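Endoglucanase (Thermotoga maritima, PDB 2FVG) probably acts as an aminopeptidase of the M42 family that depends on two divalent metal cations per subunit, despite its name. Local coordinates at residues S70-D75 and K140-G145; K77-P82 and N125-F130; R89-K94 and G103-R108. All coordinates share one frame; numbering follows the deposited sequence.

Contact 1: residues S70-D75 and K140-G145; sequences SKIEKD and KYVSIG
The end of strand 66-72, in the six-stranded antiparallel sheet, meets the loop joining helix 135-139 to strand 147-150, and I72 packs between V142 and I144. The directions of residues 70-72 and 142-144 lie 133° apart and no hydrogen bond passes between the two segments, leaving the apolar side chains to carry the contact. CG1 of I72 stands anti to its own carbonyl carbon (chi1 -61°), and the extended chi2 then sends CD1 to the loop. This terminal methyl lies 3.7 Å from V142 CG1 and 3.6 Å from V142 O, the I72 and V142 side chains lying alongside and pointing opposite ways. From I144 the chain bends at chi2 (77°) and brings I144 CD1 to 3.9 Å from I72 CD1. Farther back along the strand lies a classic beta bulge, in which S70 and K71 both face S79 of strand 78-83; here I144 CG1 rests 3.9 Å from S70 O. The long branch of isoleucine suits position 72, since it reaches the loop and, from the same site, A138 and K139 of the helix. An alanine here would stop at CB, and V142 and I144 would probably lose their shared apolar neighbour, with a gap opening between the strand end and the loop. K71, whose CB points away from the loop, is exposed, as suits a lysine, and V142 also touches V78.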
# COMPACT_ATOMS: atom_id res chain seq x y z
N SER A 70 -2.55 22.37 -9.42
CA SER A 70 -3.51 22.80 -10.43
C SER A 70 -3.24 24.23 -10.90
O SER A 70 -3.62 24.59 -12.01
CB SER A 70 -4.95 22.62 -9.92
OG SER A 70 -5.18 23.32 -8.72
N LYS A 71 -2.57 25.02 -10.07
CA LYS A 71 -2.28 26.41 -10.43
C LYS A 71 -1.19 27.06 -9.60
O LYS A 71 -1.06 26.82 -8.41
CB LYS A 71 -3.55 27.27 -10.35
CG LYS A 71 -3.31 28.73 -10.74
CD LYS A 71 -4.59 29.50 -10.97
CE LYS A 71 -4.27 30.93 -11.38
NZ LYS A 71 -5.53 31.65 -11.70
N ILE A 72 -0.41 27.93 -10.25
CA ILE A 72 0.63 28.68 -9.58
C ILE A 72 0.17 30.12 -9.53
O ILE A 72 -0.00 30.76 -10.57
CB ILE A 72 1.99 28.52 -10.30
CG1 ILE A 72 2.40 27.04 -10.30
CG2 ILE A 72 3.06 29.41 -9.61
CD1 ILE A 72 3.63 26.69 -11.14
N GLU A 73 -0.07 30.61 -8.31
CA GLU A 73 -0.58 31.97 -8.09
C GLU A 73 0.48 33.03 -8.31
O GLU A 73 1.67 32.74 -8.20
CB GLU A 73 -1.20 32.09 -6.69
CG GLU A 73 -2.25 30.99 -6.36
CD GLU A 73 -3.42 30.94 -7.34
OE1 GLU A 73 -3.81 31.99 -7.90
OE2 GLU A 73 -3.94 29.83 -7.56
N LYS A 74 0.06 34.25 -8.62
CA LYS A 74 1.02 35.33 -8.89
C LYS A 74 1.84 35.72 -7.65
O LYS A 74 2.84 36.43 -7.76
CB LYS A 74 0.34 36.56 -9.53
CG LYS A 74 -0.22 36.30 -10.94
CD LYS A 74 -0.77 37.59 -11.58
N ASP A 75 1.43 35.24 -6.48
CA ASP A 75 2.18 35.54 -5.27
C ASP A 75 3.12 34.39 -4.86
O ASP A 75 3.79 34.47 -3.83
CB ASP A 75 1.26 35.98 -4.12
CG ASP A 75 0.42 34.85 -3.55
OD1 ASP A 75 0.30 33.76 -4.17
OD2 ASP A 75 -0.11 35.06 -2.44
N LYS A 140 10.62 27.97 -11.22
CA LYS A 140 11.95 27.37 -11.27
C LYS A 140 11.99 26.02 -10.53
O LYS A 140 12.85 25.17 -10.81
CB LYS A 140 12.99 28.33 -10.68
N TYR A 141 11.04 25.80 -9.62
CA TYR A 141 11.01 24.55 -8.84
C TYR A 141 9.76 23.70 -9.08
O TYR A 141 9.79 22.47 -8.95
CB TYR A 141 11.04 24.85 -7.34
CG TYR A 141 12.26 25.59 -6.82
CD1 TYR A 141 12.38 26.97 -6.98
CD2 TYR A 141 13.27 24.91 -6.15
CE1 TYR A 141 13.50 27.64 -6.49
CE2 TYR A 141 14.39 25.58 -5.66
CZ TYR A 141 14.49 26.93 -5.83
OH TYR A 141 15.60 27.60 -5.34
N VAL A 142 8.67 24.38 -9.41
CA VAL A 142 7.35 23.78 -9.47
C VAL A 142 6.60 23.99 -10.77
O VAL A 142 6.83 24.98 -11.46
CB VAL A 142 6.54 24.26 -8.22
CG1 VAL A 142 5.10 24.61 -8.52
CG2 VAL A 142 6.67 23.24 -7.08
N SER A 143 5.71 23.06 -11.12
CA SER A 143 4.89 23.20 -12.34
C SER A 143 3.50 22.57 -12.21
O SER A 143 3.33 21.56 -11.47
CB SER A 143 5.59 22.59 -13.56
OG SER A 143 6.88 23.13 -13.75
N ILE A 144 2.53 23.15 -12.93
CA ILE A 144 1.16 22.63 -12.99
C ILE A 144 1.28 21.16 -13.38
O ILE A 144 2.01 20.82 -14.31
CB ILE A 144 0.26 23.35 -14.05
CG1 ILE A 144 -0.08 24.78 -13.63
CG2 ILE A 144 -1.06 22.58 -14.30
CD1 ILE A 144 1.02 25.79 -13.83
N GLY A 145 0.62 20.30 -12.62
CA GLY A 145 0.66 18.88 -12.92
C GLY A 145 1.57 18.06 -12.05
O GLY A 145 1.50 16.82 -12.09

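Contact 2: residues K77-P82 and N125-F130; sequences KVSFLP and NLRIDF
V78 and I128 join the two outermost strands of the six-stranded sheet by an antiparallel hydrogen-bonded pair, the single bridge between strands 78-82 and 126-129, which curls the sheet round on itself as a barrel would. V78 N gives to I128 O at 3.1 Å and I128 N to V78 O at 2.9 Å. On the buried side V78 CG2 touches I128 CB and meets the edge of the F130 ring at CE2. Aromatic bulk suits F80: with chi1 at 61° its ring reaches across to the other strand, where CD1 lies 3.6 Å from I128 CG1 and CZ 3.7 Å from L126 CB. Beyond the bridge the strands, inclined at 122°, part company, and a water spans F80 N and L126 O. The partly exposed side is looser. K77 NZ stays 4.1 Å from D129 OD1, beyond a salt bridge, and D129 OD1 accepts from G131 N. S79 OG lies over one face of the R127 guanidinium but is bonded to E73, whereas R127 NH1 gives to L126 O and E124 O. Apolar contacts and two backbone bonds therefore hold the strands together, and charge probably adds only a weak attraction on the partly exposed side.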
# COMPACT_ATOMS: atom_id res chain seq x y z
N LYS A 77 2.21 31.22 -4.24
CA LYS A 77 1.50 30.13 -3.61
C LYS A 77 0.93 29.26 -4.71
O LYS A 77 0.83 29.72 -5.86
CB LYS A 77 0.43 30.64 -2.64
CG LYS A 77 1.04 31.09 -1.33
CD LYS A 77 0.01 31.54 -0.31
CE LYS A 77 0.69 32.05 0.96
NZ LYS A 77 1.67 33.15 0.71
N VAL A 78 0.64 28.00 -4.40
CA VAL A 78 0.04 27.10 -5.39
C VAL A 78 -1.29 26.53 -4.93
O VAL A 78 -1.49 26.27 -3.74
CB VAL A 78 1.01 25.94 -5.86
CG1 VAL A 78 2.39 26.48 -6.25
CG2 VAL A 78 1.15 24.89 -4.83
N SER A 79 -2.21 26.38 -5.88
CA SER A 79 -3.51 25.75 -5.67
C SER A 79 -3.31 24.27 -6.02
O SER A 79 -2.43 23.92 -6.81
CB SER A 79 -4.58 26.36 -6.57
OG SER A 79 -4.74 27.76 -6.33
N PHE A 80 -4.14 23.42 -5.44
CA PHE A 80 -4.01 21.98 -5.65
C PHE A 80 -5.36 21.28 -5.64
O PHE A 80 -6.36 21.81 -5.13
CB PHE A 80 -3.06 21.40 -4.60
CG PHE A 80 -3.53 21.57 -3.19
CD1 PHE A 80 -3.34 22.77 -2.51
CD2 PHE A 80 -4.17 20.52 -2.52
CE1 PHE A 80 -3.78 22.93 -1.19
CE2 PHE A 80 -4.62 20.67 -1.21
CZ PHE A 80 -4.43 21.88 -0.54
N LEU A 81 -5.41 20.10 -6.24
CA LEU A 81 -6.62 19.31 -6.26
C LEU A 81 -6.23 17.95 -5.71
O LEU A 81 -5.11 17.51 -5.95
CB LEU A 81 -7.15 19.17 -7.69
CG LEU A 81 -7.54 20.44 -8.45
CD1 LEU A 81 -7.75 20.13 -9.93
CD2 LEU A 81 -8.77 21.11 -7.84
N PRO A 82 -7.15 17.29 -4.96
CA PRO A 82 -6.91 15.98 -4.36
C PRO A 82 -6.73 14.86 -5.37
O PRO A 82 -7.24 14.94 -6.49
CB PRO A 82 -8.19 15.72 -3.55
CG PRO A 82 -9.23 16.55 -4.24
CD PRO A 82 -8.50 17.80 -4.65
N ASN A 125 -10.06 27.01 -1.43
CA ASN A 125 -9.72 27.96 -0.35
C ASN A 125 -8.34 27.70 0.30
O ASN A 125 -7.86 28.51 1.11
CB ASN A 125 -10.84 27.99 0.70
CG ASN A 125 -12.17 28.47 0.12
OD1 ASN A 125 -12.22 29.37 -0.73
ND2 ASN A 125 -13.26 27.88 0.60
N LEU A 126 -7.72 26.58 -0.08
CA LEU A 126 -6.42 26.19 0.45
C LEU A 126 -5.29 26.53 -0.53
O LEU A 126 -5.50 26.56 -1.74
CB LEU A 126 -6.43 24.69 0.76
CG LEU A 126 -7.47 24.23 1.79
CD1 LEU A 126 -7.51 22.72 1.93
CD2 LEU A 126 -7.23 24.88 3.15
N ARG A 127 -4.10 26.77 -0.00
CA ARG A 127 -2.92 27.08 -0.81
C ARG A 127 -1.72 26.40 -0.19
O ARG A 127 -1.69 26.18 1.02
CB ARG A 127 -2.64 28.59 -0.82
CG ARG A 127 -3.71 29.46 -1.46
CD ARG A 127 -3.72 29.36 -2.97
NE ARG A 127 -4.72 30.25 -3.58
CZ ARG A 127 -5.98 29.91 -3.82
NH1 ARG A 127 -6.43 28.69 -3.50
NH2 ARG A 127 -6.79 30.79 -4.38
N ILE A 128 -0.72 26.03 -0.99
CA ILE A 128 0.49 25.47 -0.42
C ILE A 128 1.48 26.60 -0.48
O ILE A 128 1.57 27.30 -1.48
CB ILE A 128 1.09 24.27 -1.18
CG1 ILE A 128 0.04 23.20 -1.44
CG2 ILE A 128 2.31 23.69 -0.40
CD1 ILE A 128 0.48 22.10 -2.38
N ASP A 129 2.20 26.79 0.62
CA ASP A 129 3.22 27.79 0.69
C ASP A 129 4.54 27.04 0.77
O ASP A 129 4.75 26.23 1.67
CB ASP A 129 3.01 28.66 1.93
CG ASP A 129 3.98 29.84 2.00
OD1 ASP A 129 4.56 30.22 0.95
OD2 ASP A 129 4.16 30.40 3.11
N PHE A 130 5.40 27.28 -0.22
CA PHE A 130 6.73 26.72 -0.27
C PHE A 130 7.74 27.81 0.06
O PHE A 130 8.93 27.54 0.20
CB PHE A 130 7.04 26.17 -1.66
CG PHE A 130 6.21 24.99 -2.06
CD1 PHE A 130 6.49 23.73 -1.57
CD2 PHE A 130 5.18 25.14 -2.97
CE1 PHE A 130 5.73 22.63 -1.95
CE2 PHE A 130 4.42 24.07 -3.36
CZ PHE A 130 4.70 22.80 -2.85
O HOH W 1 -5.98 24.77 -3.88

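Contact 3: residues R89-K94 and G103-R108; sequences RILPGK and GVIGYR
I105 is gripped through its backbone by the turn at L91-K94. G93 N donates to I105 O over a short 2.6 Å. In return I105 N donates to K94 O at 2.9 Å, and the same K94 O receives a CA-H...O contact from V104 CA. Side chains fill in round these bonds. I105 CB sits 3.5 Å from L91 O, and its CG2 and CD1 both approach L91 CB. V104 turns CG2 anti to its backbone N, which lays that methyl 3.4 Å from G93 O. At the other end P92 CG approaches the Y107 ring obliquely, 3.5 Å from CZ and equally close to OH, the rigid pyrrolidine offering an apolar surface to the phenol.

What positions this first shell is a type II beta turn, closed by K94 N giving to L91 O at 2.9 Å. Proline suits its second place, where phi is fixed near -49°, and glycine its third, whose backbone angles, with phi at 86°, would press a side chain onto the carbonyl oxygen before it. The turn leads directly into strand 95-98, so the K94-I105 bond carries the pairing of this strand with strand 101-107 on past the strand's start. Further out, L91 and I105 both reach F80 and L126 in the core of the sheet. The K94 side chain leads away from strand 101-107 and comes about 6 Å from that of H308, a predicted zinc ligand. The hydrogen bonding across the contact is thus all main chain, with the side chains adding apolar cover, while the K94 ammonium is held within its own segment by a weak 3.3 Å bond from NZ to I90 O.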
# COMPACT_ATOMS: atom_id res chain seq x y z
N ARG A 89 -10.87 19.54 5.44
CA ARG A 89 -11.02 20.13 6.78
C ARG A 89 -9.79 19.98 7.67
O ARG A 89 -9.49 20.88 8.46
CB ARG A 89 -12.27 19.56 7.49
N ILE A 90 -9.08 18.86 7.52
CA ILE A 90 -7.87 18.58 8.32
C ILE A 90 -6.54 18.99 7.65
O ILE A 90 -5.46 18.73 8.20
CB ILE A 90 -7.80 17.07 8.74
CG1 ILE A 90 -7.75 16.15 7.51
CG2 ILE A 90 -8.98 16.71 9.66
CD1 ILE A 90 -7.28 14.74 7.79
N LEU A 91 -6.61 19.64 6.49
CA LEU A 91 -5.40 20.01 5.75
C LEU A 91 -4.63 21.24 6.23
O LEU A 91 -3.41 21.24 6.15
CB LEU A 91 -5.64 20.07 4.24
CG LEU A 91 -6.04 18.75 3.57
CD1 LEU A 91 -6.16 18.93 2.08
CD2 LEU A 91 -5.06 17.62 3.89
N PRO A 92 -5.33 22.31 6.70
CA PRO A 92 -4.55 23.46 7.17
C PRO A 92 -3.42 23.07 8.14
O PRO A 92 -3.64 22.29 9.07
CB PRO A 92 -5.60 24.32 7.86
CG PRO A 92 -6.83 24.05 7.09
CD PRO A 92 -6.78 22.57 6.80
N GLY A 93 -2.23 23.60 7.87
CA GLY A 93 -1.04 23.31 8.69
C GLY A 93 -0.25 22.05 8.32
O GLY A 93 0.82 21.82 8.88
N LYS A 94 -0.77 21.23 7.41
CA LYS A 94 -0.07 20.00 6.99
C LYS A 94 1.12 20.28 6.09
O LYS A 94 1.06 21.15 5.23
CB LYS A 94 -1.02 19.02 6.29
CG LYS A 94 -1.53 17.85 7.13
CD LYS A 94 -2.20 18.27 8.40
CE LYS A 94 -2.67 17.04 9.17
NZ LYS A 94 -3.36 17.45 10.42
N GLY A 103 6.57 22.21 1.69
CA GLY A 103 5.62 23.31 1.81
C GLY A 103 4.59 23.04 2.89
O GLY A 103 4.57 21.94 3.48
N VAL A 104 3.76 24.04 3.18
CA VAL A 104 2.73 23.87 4.19
C VAL A 104 1.40 24.40 3.68
O VAL A 104 1.30 25.50 3.12
CB VAL A 104 3.12 24.50 5.60
CG1 VAL A 104 3.19 26.02 5.55
CG2 VAL A 104 2.08 24.12 6.67
N ILE A 105 0.38 23.57 3.84
CA ILE A 105 -0.96 23.96 3.46
C ILE A 105 -1.55 24.93 4.47
O ILE A 105 -1.39 24.77 5.69
CB ILE A 105 -1.87 22.73 3.35
CG1 ILE A 105 -1.32 21.75 2.32
CG2 ILE A 105 -3.29 23.14 2.96
CD1 ILE A 105 -2.02 20.36 2.36
N GLY A 106 -2.24 25.94 3.96
CA GLY A 106 -2.89 26.95 4.77
C GLY A 106 -4.04 27.56 4.00
O GLY A 106 -4.28 27.20 2.84
N TYR A 107 -4.78 28.46 4.63
CA TYR A 107 -5.88 29.14 3.95
C TYR A 107 -5.32 30.21 3.02
O TYR A 107 -4.15 30.60 3.15
CB TYR A 107 -6.85 29.76 4.96
CG TYR A 107 -7.55 28.76 5.84
CD1 TYR A 107 -8.69 28.09 5.40
CD2 TYR A 107 -7.09 28.49 7.13
CE1 TYR A 107 -9.34 27.16 6.21
CE2 TYR A 107 -7.73 27.57 7.95
CZ TYR A 107 -8.86 26.91 7.49
OH TYR A 107 -9.50 25.99 8.29
N ARG A 108 -6.14 30.67 2.08
CA ARG A 108 -5.72 31.73 1.16
C ARG A 108 -5.94 33.09 1.82
O ARG A 108 -6.96 33.28 2.50
CB ARG A 108 -6.50 31.66 -0.16
CG ARG A 108 -7.96 32.03 -0.05
CD ARG A 108 -8.62 31.99 -1.39
NE ARG A 108 -9.95 32.57 -1.35
CZ ARG A 108 -10.86 32.43 -2.31
NH1 ARG A 108 -10.59 31.69 -3.38
NH2 ARG A 108 -12.05 33.01 -2.18

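How the contacts relate
From the N terminus, the chain leaves strand 66-72, turns through 73-77 and runs back along strand 78-83; it then passes the turn at 89-94 and the hairpin of strands 95-98 and 101-107, whose second strand meets that turn and closes contact 3, the innermost loop. Contact 2 closes the next when 125-130 returns to 77-82, and contact 1 the outermost when 140-145 reaches 70-75. The three loops nest without crossing. Contacts 1 and 2 touch through adjacent strands 66-72 and 78-83; contacts 2 and 3 touch through strands 126-129 and 101-107. Contact 2 joins the sheet's two outermost strands, while contacts 1 and 3 bring a loop and a turn against their neighbours 66-72 and 101-107.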